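Local coordinates for biotin protein ligase-like protein of unknown function (Silicibacter sp., PDB 3BFM), which is of unknown function but belongs to the biotin/lipoate protein ligase family, whose members typically transfer biotin or lipoyl groups to carrier proteins, at residues T13-G18 and C28-L33; D22-A27 and R106-A111; V125-P130 and E161-H166. All blocks are in the same frame, centred on the assembly; numbering follows the deposited sequence.

Interaction 1. Residues T13-G18 and C28-L33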
loop_
_atom_site.group_PDB
_atom_site.type_symbol
_atom_site.label_atom_id
_atom_site.label_comp_id
_atom_site.label_asym_id
_atom_site.label_seq_id
_atom_site.Cartn_x
_atom_site.Cartn_y
_atom_site.Cartn_z
ATOM N N THR A 13 -2.957 1.929 6.792
ATOM C CA THR A 13 -2.753 2.363 8.151
ATOM C C THR A 13 -4.115 2.720 8.662
ATOM O O THR A 13 -4.690 3.663 8.140
ATOM C CB THR A 13 -1.962 3.683 8.180
ATOM O OG1 THR A 13 -0.794 3.568 7.365
ATOM C CG2 THR A 13 -1.575 4.073 9.626
ATOM N N GLY A 14 -4.594 2.032 9.690
ATOM C CA GLY A 14 -5.852 2.387 10.318
ATOM C C GLY A 14 -5.692 3.435 11.403
ATOM O O GLY A 14 -4.750 3.377 12.193
ATOM N N GLU A 15 -6.605 4.399 11.445
ATOM C CA GLU A 15 -6.624 5.411 12.470
ATOM C C GLU A 15 -8.080 5.611 12.916
ATOM O O GLU A 15 -8.945 5.990 12.107
ATOM C CB GLU A 15 -6.066 6.705 11.922
ATOM C CG GLU A 15 -6.071 7.804 12.973
ATOM C CD GLU A 15 -5.235 9.007 12.613
ATOM O OE1 GLU A 15 -4.242 8.868 11.852
ATOM O OE2 GLU A 15 -5.575 10.101 13.120
ATOM N N ALA A 16 -8.369 5.334 14.179
ATOM C CA ALA A 16 -9.696 5.580 14.711
ATOM C C ALA A 16 -9.869 7.083 14.943
ATOM O O ALA A 16 -8.988 7.759 15.516
ATOM C CB ALA A 16 -9.931 4.797 16.011
ATOM N N ALA A 17 -11.040 7.595 14.559
ATOM C CA ALA A 17 -11.391 9.010 14.781
ATOM C C ALA A 17 -11.571 9.288 16.275
ATOM O O ALA A 17 -12.182 8.493 17.007
ATOM C CB ALA A 17 -12.684 9.361 14.023
ATOM N N GLY A 18 -10.984 10.392 16.710
ATOM C CA GLY A 18 -11.091 10.872 18.082
ATOM C C GLY A 18 -12.174 11.904 18.272
ATOM O O GLY A 18 -12.938 12.200 17.362
ATOM N N CYS A 28 -9.674 14.079 4.869
ATOM C CA CYS A 28 -9.442 15.234 4.003
ATOM C C CYS A 28 -8.520 16.248 4.633
ATOM O O CYS A 28 -7.626 16.795 3.979
ATOM C CB CYS A 28 -10.761 15.932 3.664
ATOM S SG CYS A 28 -11.817 15.031 2.532
ATOM N N GLN A 29 -8.694 16.476 5.924
ATOM C CA GLN A 29 -7.836 17.402 6.668
ATOM C C GLN A 29 -6.408 16.889 6.677
ATOM O O GLN A 29 -5.470 17.616 6.368
ATOM C CB GLN A 29 -8.343 17.576 8.106
ATOM C CG GLN A 29 -7.631 18.664 8.885
ATOM N N LYS A 30 -6.243 15.613 7.014
ATOM C CA LYS A 30 -4.912 15.023 7.026
ATOM C C LYS A 30 -4.262 15.013 5.628
ATOM O O LYS A 30 -3.058 15.267 5.474
ATOM C CB LYS A 30 -4.946 13.638 7.643
ATOM C CG LYS A 30 -5.193 13.682 9.143
ATOM C CD LYS A 30 -4.920 12.375 9.823
ATOM C CE LYS A 30 -4.857 12.563 11.343
ATOM N NZ LYS A 30 -3.803 11.696 11.946
ATOM N N ALA A 31 -5.078 14.784 4.601
ATOM C CA ALA A 31 -4.568 14.722 3.245
ATOM C C ALA A 31 -4.002 16.112 2.881
ATOM O O ALA A 31 -2.899 16.250 2.353
ATOM C CB ALA A 31 -5.688 14.303 2.297
ATOM N N GLU A 32 -4.741 17.148 3.210
ATOM C CA GLU A 32 -4.275 18.518 2.907
ATOM C C GLU A 32 -3.001 18.892 3.692
ATOM O O GLU A 32 -2.160 19.643 3.190
ATOM C CB GLU A 32 -5.402 19.527 3.126
ATOM C CG GLU A 32 -5.063 20.957 2.659
ATOM C CD GLU A 32 -4.617 21.060 1.186
ATOM O OE1 GLU A 32 -5.274 20.456 0.312
ATOM O OE2 GLU A 32 -3.603 21.754 0.912
ATOM N N LEU A 33 -2.856 18.338 4.891
ATOM C CA LEU A 33 -1.612 18.402 5.681
ATOM C C LEU A 33 -0.459 17.573 5.150
ATOM O O LEU A 33 0.612 17.614 5.728
ATOM C CB LEU A 33 -1.856 17.906 7.118
ATOM C CG LEU A 33 -2.491 18.889 8.091
ATOM C CD1 LEU A 33 -3.037 18.155 9.299
ATOM C CD2 LEU A 33 -1.454 19.945 8.500
#
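Lys30 NZ meets the flat carboxylate of Glu15 at its edge, close to its plane, on the side of the two oxygens, so that one charge meets both oxygens of the other. Off one face of the carboxylate lies a methyl of helix 23-32, Leu26 CD2, 4.1 Å from Glu15 OE2. Lys30 NZ stands 2.7 Å from Glu15 OE2, whose syn lone pair, the one on the side of the other oxygen, receives the proton. A weak second bond of 2.9 Å joins Lys30 NZ to Glu15 OE1, making a forked salt bridge.

The two side chains reach toward each other from opposite directions, bridging a CA-CA separation of 11.2 Å between Glu15 and Lys30. Glu15 has CG anti to its own backbone N (chi1 180°) and an extended chain, which carries the carboxylate straight out from the strand toward the helix. Lys30 is nearly straight until its last torsion (chi4 -142°), where a bend turns NZ onto the carboxylate. A long, flexible lysine opposite a glutamate suits this partly exposed place, because the charged ends can pair while the methylenes pack. Both side chains also touch Leu39 of strand 39-44.

Strand 13-16 is bonded to strand 39-44, as between Glu15 and Tyr42, and runs parallel to it. The salt bridge joins the first strand of this beta-alpha-beta crossover, 13-16, 23-32 and 39-44, to its connecting helix.

Interaction 2. Residues D22-A27 and R106-A111. With CA (calcium ion), chain B.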
loop_
_atom_site.group_PDB
_atom_site.type_symbol
_atom_site.label_atom_id
_atom_site.label_comp_id
_atom_site.label_asym_id
_atom_site.label_seq_id
_atom_site.Cartn_x
_atom_site.Cartn_y
_atom_site.Cartn_z
ATOM N N ASP A 22 -14.536 13.289 12.519
ATOM C CA ASP A 22 -15.252 12.249 11.783
ATOM C C ASP A 22 -14.364 11.806 10.619
ATOM O O ASP A 22 -13.550 12.603 10.134
ATOM C CB ASP A 22 -16.612 12.727 11.250
ATOM C CG ASP A 22 -17.549 13.222 12.351
ATOM O OD1 ASP A 22 -17.566 12.666 13.470
ATOM O OD2 ASP A 22 -18.270 14.198 12.077
ATOM N N PRO A 23 -14.469 10.537 10.211
ATOM C CA PRO A 23 -13.517 9.996 9.221
ATOM C C PRO A 23 -13.333 10.760 7.902
ATOM O O PRO A 23 -12.186 11.054 7.530
ATOM C CB PRO A 23 -14.042 8.575 9.002
ATOM C CG PRO A 23 -14.641 8.211 10.304
ATOM C CD PRO A 23 -15.353 9.486 10.717
ATOM N N PHE A 24 -14.417 11.106 7.212
ATOM C CA PHE A 24 -14.290 11.710 5.882
ATOM C C PHE A 24 -13.627 13.083 6.050
ATOM O O PHE A 24 -12.632 13.371 5.371
ATOM C CB PHE A 24 -15.656 11.807 5.217
ATOM C CG PHE A 24 -15.626 12.374 3.806
ATOM C CD1 PHE A 24 -15.022 11.642 2.782
ATOM C CD2 PHE A 24 -16.182 13.599 3.513
ATOM C CE1 PHE A 24 -15.018 12.096 1.487
ATOM C CE2 PHE A 24 -16.147 14.087 2.202
ATOM C CZ PHE A 24 -15.550 13.352 1.216
ATOM N N ASP A 25 -14.152 13.906 6.958
ATOM C CA ASP A 25 -13.557 15.222 7.248
ATOM C C ASP A 25 -12.100 15.124 7.660
ATOM O O ASP A 25 -11.241 15.840 7.108
ATOM C CB ASP A 25 -14.335 15.933 8.345
ATOM C CG ASP A 25 -13.804 17.340 8.622
ATOM O OD1 ASP A 25 -14.263 18.272 7.933
ATOM O OD2 ASP A 25 -12.939 17.511 9.521
ATOM N N LEU A 26 -11.813 14.231 8.613
ATOM C CA LEU A 26 -10.456 14.066 9.127
ATOM C C LEU A 26 -9.480 13.581 8.053
ATOM O O LEU A 26 -8.347 14.063 7.948
ATOM C CB LEU A 26 -10.442 13.087 10.317
ATOM C CG LEU A 26 -9.062 12.926 10.997
ATOM C CD1 LEU A 26 -8.543 14.301 11.431
ATOM C CD2 LEU A 26 -9.110 11.909 12.142
ATOM N N ALA A 27 -9.902 12.591 7.278
ATOM C CA ALA A 27 -9.041 12.123 6.191
ATOM C C ALA A 27 -8.697 13.252 5.218
ATOM O O ALA A 27 -7.551 13.354 4.768
ATOM C CB ALA A 27 -9.707 10.984 5.457
ATOM N N ARG A 106 -23.898 5.679 1.838
ATOM C CA ARG A 106 -23.351 6.326 0.641
ATOM C C ARG A 106 -21.852 6.337 0.700
ATOM O O ARG A 106 -21.240 6.259 1.796
ATOM C CB ARG A 106 -23.832 7.756 0.523
ATOM C CG ARG A 106 -23.449 8.548 1.671
ATOM C CD ARG A 106 -23.750 10.019 1.546
ATOM N NE ARG A 106 -23.371 10.663 2.802
ATOM C CZ ARG A 106 -23.466 11.976 3.037
ATOM N NH1 ARG A 106 -23.911 12.805 2.092
ATOM N NH2 ARG A 106 -23.102 12.453 4.226
ATOM N N LEU A 107 -21.270 6.394 -0.481
ATOM C CA LEU A 107 -19.871 6.716 -0.666
ATOM C C LEU A 107 -19.734 8.173 -1.082
ATOM O O LEU A 107 -20.464 8.645 -1.948
ATOM C CB LEU A 107 -19.248 5.836 -1.740
ATOM C CG LEU A 107 -19.058 4.359 -1.401
ATOM C CD1 LEU A 107 -18.837 3.550 -2.722
ATOM C CD2 LEU A 107 -17.918 4.140 -0.438
ATOM N N ARG A 108 -18.770 8.886 -0.499
ATOM C CA ARG A 108 -18.500 10.279 -0.827
ATOM C C ARG A 108 -17.101 10.368 -1.371
ATOM O O ARG A 108 -16.239 9.516 -1.034
ATOM C CB ARG A 108 -18.645 11.196 0.413
ATOM C CG ARG A 108 -20.099 11.409 0.791
ATOM C CD ARG A 108 -20.236 12.455 1.859
ATOM N NE ARG A 108 -19.788 11.916 3.138
ATOM C CZ ARG A 108 -19.591 12.646 4.233
ATOM N NH1 ARG A 108 -19.785 13.956 4.207
ATOM N NH2 ARG A 108 -19.191 12.058 5.353
ATOM N N ILE A 109 -16.858 11.411 -2.149
ATOM C CA ILE A 109 -15.537 11.643 -2.715
ATOM C C ILE A 109 -15.170 13.134 -2.660
ATOM O O ILE A 109 -16.038 13.997 -2.934
ATOM C CB ILE A 109 -15.436 11.068 -4.162
ATOM C CG1 ILE A 109 -14.044 11.284 -4.697
ATOM C CG2 ILE A 109 -16.469 11.682 -5.167
ATOM C CD1 ILE A 109 -13.654 10.271 -5.780
ATOM N N ALA A 110 -13.896 13.405 -2.326
ATOM C CA ALA A 110 -13.345 14.760 -2.309
ATOM C C ALA A 110 -11.974 14.699 -2.908
ATOM O O ALA A 110 -11.318 13.641 -2.961
ATOM C CB ALA A 110 -13.252 15.357 -0.876
ATOM N N ALA A 111 -11.532 15.838 -3.394
ATOM C CA ALA A 111 -10.169 15.926 -3.871
ATOM C C ALA A 111 -9.564 17.334 -3.696
ATOM O O ALA A 111 -10.267 18.283 -3.360
ATOM C CB ALA A 111 -10.109 15.458 -5.339
HETATM CA CA CA B . -16.844 11.546 15.410
HETATM O O HOH W 1 -15.494 11.537 17.350
HETATM O O HOH W 2 -17.222 13.807 16.286
HETATM O O HOH W 3 -19.144 11.270 15.934
#
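Helix-on-sheet packing brings Phe24, in the first turn of helix 23-32, against Arg108 and Ala110 of strand 102-111. The short helix and strand axes run almost parallel (15°) and pass 10.1 Å apart, a distance that a large ring suits. Arg108 CB lies over one face of the ring, toward the rim, 4.1 Å from its centroid, in a CH-pi contact, and the Ile109 carbonyl carbon lies at the ring edge. Farther out, Phe24 CZ meets Ala110 CB at 3.7 Å; the small methyl lets the ring come close.

A bend in Arg108 (chi3 -73°) brings its guanidinium back toward the ring. Phe24 CD2 sits 3.6 Å above the centre of that group, with the two planes 32° apart, and Arg106 NH2 lies over the opposite face, toward its rim. A salt bridge from Arg108 NH2 to Asp128 probably offsets the closeness of the two arginines.

Just before the helix, Asp22 OD1 binds the calcium ion at 2.4 Å, with three waters, Gln21 O and Glu43. Phe24 also packs on Val124 of strand 123-130, Pro23 and Ala27 lie on Val41 of strand 39-44, and Ile109, whose CB points away from the helix, touches Met65.

Interaction 3. Residues V125-P130 and E161-H166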
loop_
_atom_site.group_PDB
_atom_site.type_symbol
_atom_site.label_atom_id
_atom_site.label_comp_id
_atom_site.label_asym_id
_atom_site.label_seq_id
_atom_site.Cartn_x
_atom_site.Cartn_y
_atom_site.Cartn_z
ATOM N N VAL A 125 -12.003 8.911 -0.442
ATOM C CA VAL A 125 -13.316 8.268 -0.570
ATOM C C VAL A 125 -13.828 7.873 0.789
ATOM O O VAL A 125 -13.140 7.194 1.542
ATOM C CB VAL A 125 -13.251 7.034 -1.495
ATOM C CG1 VAL A 125 -14.587 6.302 -1.494
ATOM C CG2 VAL A 125 -12.862 7.483 -2.855
ATOM N N GLY A 126 -15.050 8.268 1.107
ATOM C CA GLY A 126 -15.618 7.978 2.408
ATOM C C GLY A 126 -16.837 7.100 2.301
ATOM O O GLY A 126 -17.608 7.237 1.343
ATOM N N LEU A 127 -16.983 6.198 3.271
ATOM C CA LEU A 127 -18.125 5.332 3.391
ATOM C C LEU A 127 -18.915 5.762 4.639
ATOM O O LEU A 127 -18.322 6.007 5.701
ATOM C CB LEU A 127 -17.628 3.872 3.540
ATOM C CG LEU A 127 -18.702 2.839 3.866
ATOM C CD1 LEU A 127 -19.736 2.759 2.710
ATOM C CD2 LEU A 127 -18.109 1.423 4.189
ATOM N N ASP A 128 -20.232 5.932 4.489
ATOM C CA ASP A 128 -21.124 6.089 5.632
ATOM C C ASP A 128 -22.206 4.994 5.507
ATOM O O ASP A 128 -22.893 4.913 4.497
ATOM C CB ASP A 128 -21.756 7.463 5.646
ATOM C CG ASP A 128 -20.790 8.569 6.100
ATOM O OD1 ASP A 128 -19.820 8.889 5.376
ATOM O OD2 ASP A 128 -21.038 9.154 7.177
ATOM N N LEU A 129 -22.321 4.136 6.518
ATOM C CA LEU A 129 -23.250 3.046 6.445
ATOM C C LEU A 129 -24.023 2.939 7.752
ATOM O O LEU A 129 -23.423 2.677 8.821
ATOM C CB LEU A 129 -22.510 1.728 6.136
ATOM C CG LEU A 129 -23.299 0.440 5.931
ATOM C CD1 LEU A 129 -24.037 0.490 4.575
ATOM C CD2 LEU A 129 -22.430 -0.854 5.992
ATOM N N PRO A 130 -25.342 3.143 7.676
ATOM C CA PRO A 130 -26.158 2.883 8.851
ATOM C C PRO A 130 -26.307 1.418 9.159
ATOM O O PRO A 130 -26.543 0.632 8.279
ATOM C CB PRO A 130 -27.498 3.490 8.472
ATOM C CG PRO A 130 -27.562 3.417 6.994
ATOM C CD PRO A 130 -26.156 3.585 6.521
ATOM N N GLU A 161 -12.633 -4.119 7.380
ATOM C CA GLU A 161 -11.434 -4.777 6.907
ATOM C C GLU A 161 -11.607 -5.258 5.489
ATOM O O GLU A 161 -10.716 -5.114 4.656
ATOM C CB GLU A 161 -11.140 -6.005 7.785
ATOM C CG GLU A 161 -10.674 -5.650 9.155
ATOM C CD GLU A 161 -10.575 -6.855 10.090
ATOM O OE1 GLU A 161 -11.137 -7.934 9.768
ATOM O OE2 GLU A 161 -9.892 -6.718 11.132
ATOM N N SER A 162 -12.771 -5.837 5.226
ATOM C CA SER A 162 -13.062 -6.405 3.916
ATOM C C SER A 162 -13.198 -5.320 2.847
ATOM O O SER A 162 -12.751 -5.494 1.719
ATOM C CB SER A 162 -14.316 -7.252 3.994
ATOM O OG SER A 162 -14.437 -8.015 2.827
ATOM N N TRP A 163 -13.805 -4.194 3.213
ATOM C CA TRP A 163 -13.944 -3.088 2.263
ATOM C C TRP A 163 -12.522 -2.651 1.846
ATOM O O TRP A 163 -12.172 -2.564 0.656
ATOM C CB TRP A 163 -14.728 -1.949 2.855
ATOM C CG TRP A 163 -14.906 -0.782 1.911
ATOM C CD1 TRP A 163 -15.454 -0.817 0.644
ATOM C CD2 TRP A 163 -14.589 0.582 2.174
ATOM N NE1 TRP A 163 -15.476 0.436 0.120
ATOM C CE2 TRP A 163 -14.952 1.321 1.029
ATOM C CE3 TRP A 163 -14.013 1.245 3.259
ATOM C CZ2 TRP A 163 -14.741 2.701 0.928
ATOM C CZ3 TRP A 163 -13.792 2.625 3.170
ATOM C CH2 TRP A 163 -14.175 3.339 2.022
ATOM N N ALA A 164 -11.693 -2.387 2.850
ATOM C CA ALA A 164 -10.315 -1.974 2.573
ATOM C C ALA A 164 -9.580 -2.940 1.640
ATOM O O ALA A 164 -8.945 -2.502 0.656
ATOM C CB ALA A 164 -9.534 -1.745 3.864
ATOM N N ARG A 165 -9.665 -4.231 1.929
ATOM C CA ARG A 165 -9.020 -5.250 1.121
ATOM C C ARG A 165 -9.564 -5.300 -0.294
ATOM O O ARG A 165 -8.787 -5.314 -1.272
ATOM C CB ARG A 165 -9.162 -6.651 1.719
ATOM C CG ARG A 165 -8.112 -7.037 2.688
ATOM C CD ARG A 165 -8.071 -8.550 2.902
ATOM N NE ARG A 165 -9.409 -9.130 3.112
ATOM C CZ ARG A 165 -10.099 -9.109 4.260
ATOM N NH1 ARG A 165 -9.619 -8.518 5.356
ATOM N NH2 ARG A 165 -11.299 -9.679 4.310
ATOM N N HIS A 166 -10.879 -5.313 -0.449
ATOM C CA HIS A 166 -11.405 -5.343 -1.809
ATOM C C HIS A 166 -11.196 -4.036 -2.602
ATOM O O HIS A 166 -10.938 -4.080 -3.795
ATOM C CB HIS A 166 -12.892 -5.711 -1.806
ATOM C CG HIS A 166 -13.150 -7.151 -1.569
ATOM N ND1 HIS A 166 -13.397 -7.662 -0.323
ATOM C CD2 HIS A 166 -13.210 -8.197 -2.430
ATOM C CE1 HIS A 166 -13.580 -8.973 -0.416
ATOM N NE2 HIS A 166 -13.475 -9.315 -1.683
#
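Trp163 of helix 156-175 packs on Leu127 and Val125 of strand 123-130 in a buried, apolar helix-to-sheet contact deep in the fold. Leu127 CB lies over a face of the indole, 4.0 Å from the centroid of the six-membered ring and 19° off its normal, a CH-pi contact. Further along the same side chain, Leu127 CD2 reaches Trp163 CD2 at 4.1 Å. With CG anti to the backbone N (chi1 -180°), Trp163 projects from its helix far enough to meet the strand. Val125 O approaches the ring edge instead, 4.0 Å from Trp163 CH2, while Val125 CG1 packs near Trp163 CZ2.

In the mixed sheet of this ligase-like fold, Val125 and Leu127 face helix 156-175, whereas Asp128 turns to the other face and pairs with Arg108. Leu107, Ala51 and Leu53 of the adjoining strands also touch the indole. The broad apolar indole suits this buried place, and its one polar atom, NE1, is satisfied by the hydrogen bond to Cys71 O.

On the helix itself, His166 ND1 donates to Ser162 O at 3.0 Å. His166 N bonds the same oxygen from the opposite face of its carbonyl plane, so two donors from one residue grip it.

Overall arrangement
From the N terminus, interaction 1 closes first, a short loop from strand 13-16 to residues 28-33 on helix 23-32. Interaction 2 starts within that loop, at 22-27, but finds its partner only at 106-111, so the two cross along the chain and share one helix. They also touch in space, where Cys28 SG packs on Ala110 CB. Interaction 3 opens after both have closed, joining 125-130 to 161-166. Strands 102-111 and 123-130 are antiparallel neighbours, linking interactions 2 and 3 through backbone bonds such as Arg108 N to Gly126 O. Helices 23-32 and 156-175 are thus held on opposite faces of one mixed sheet.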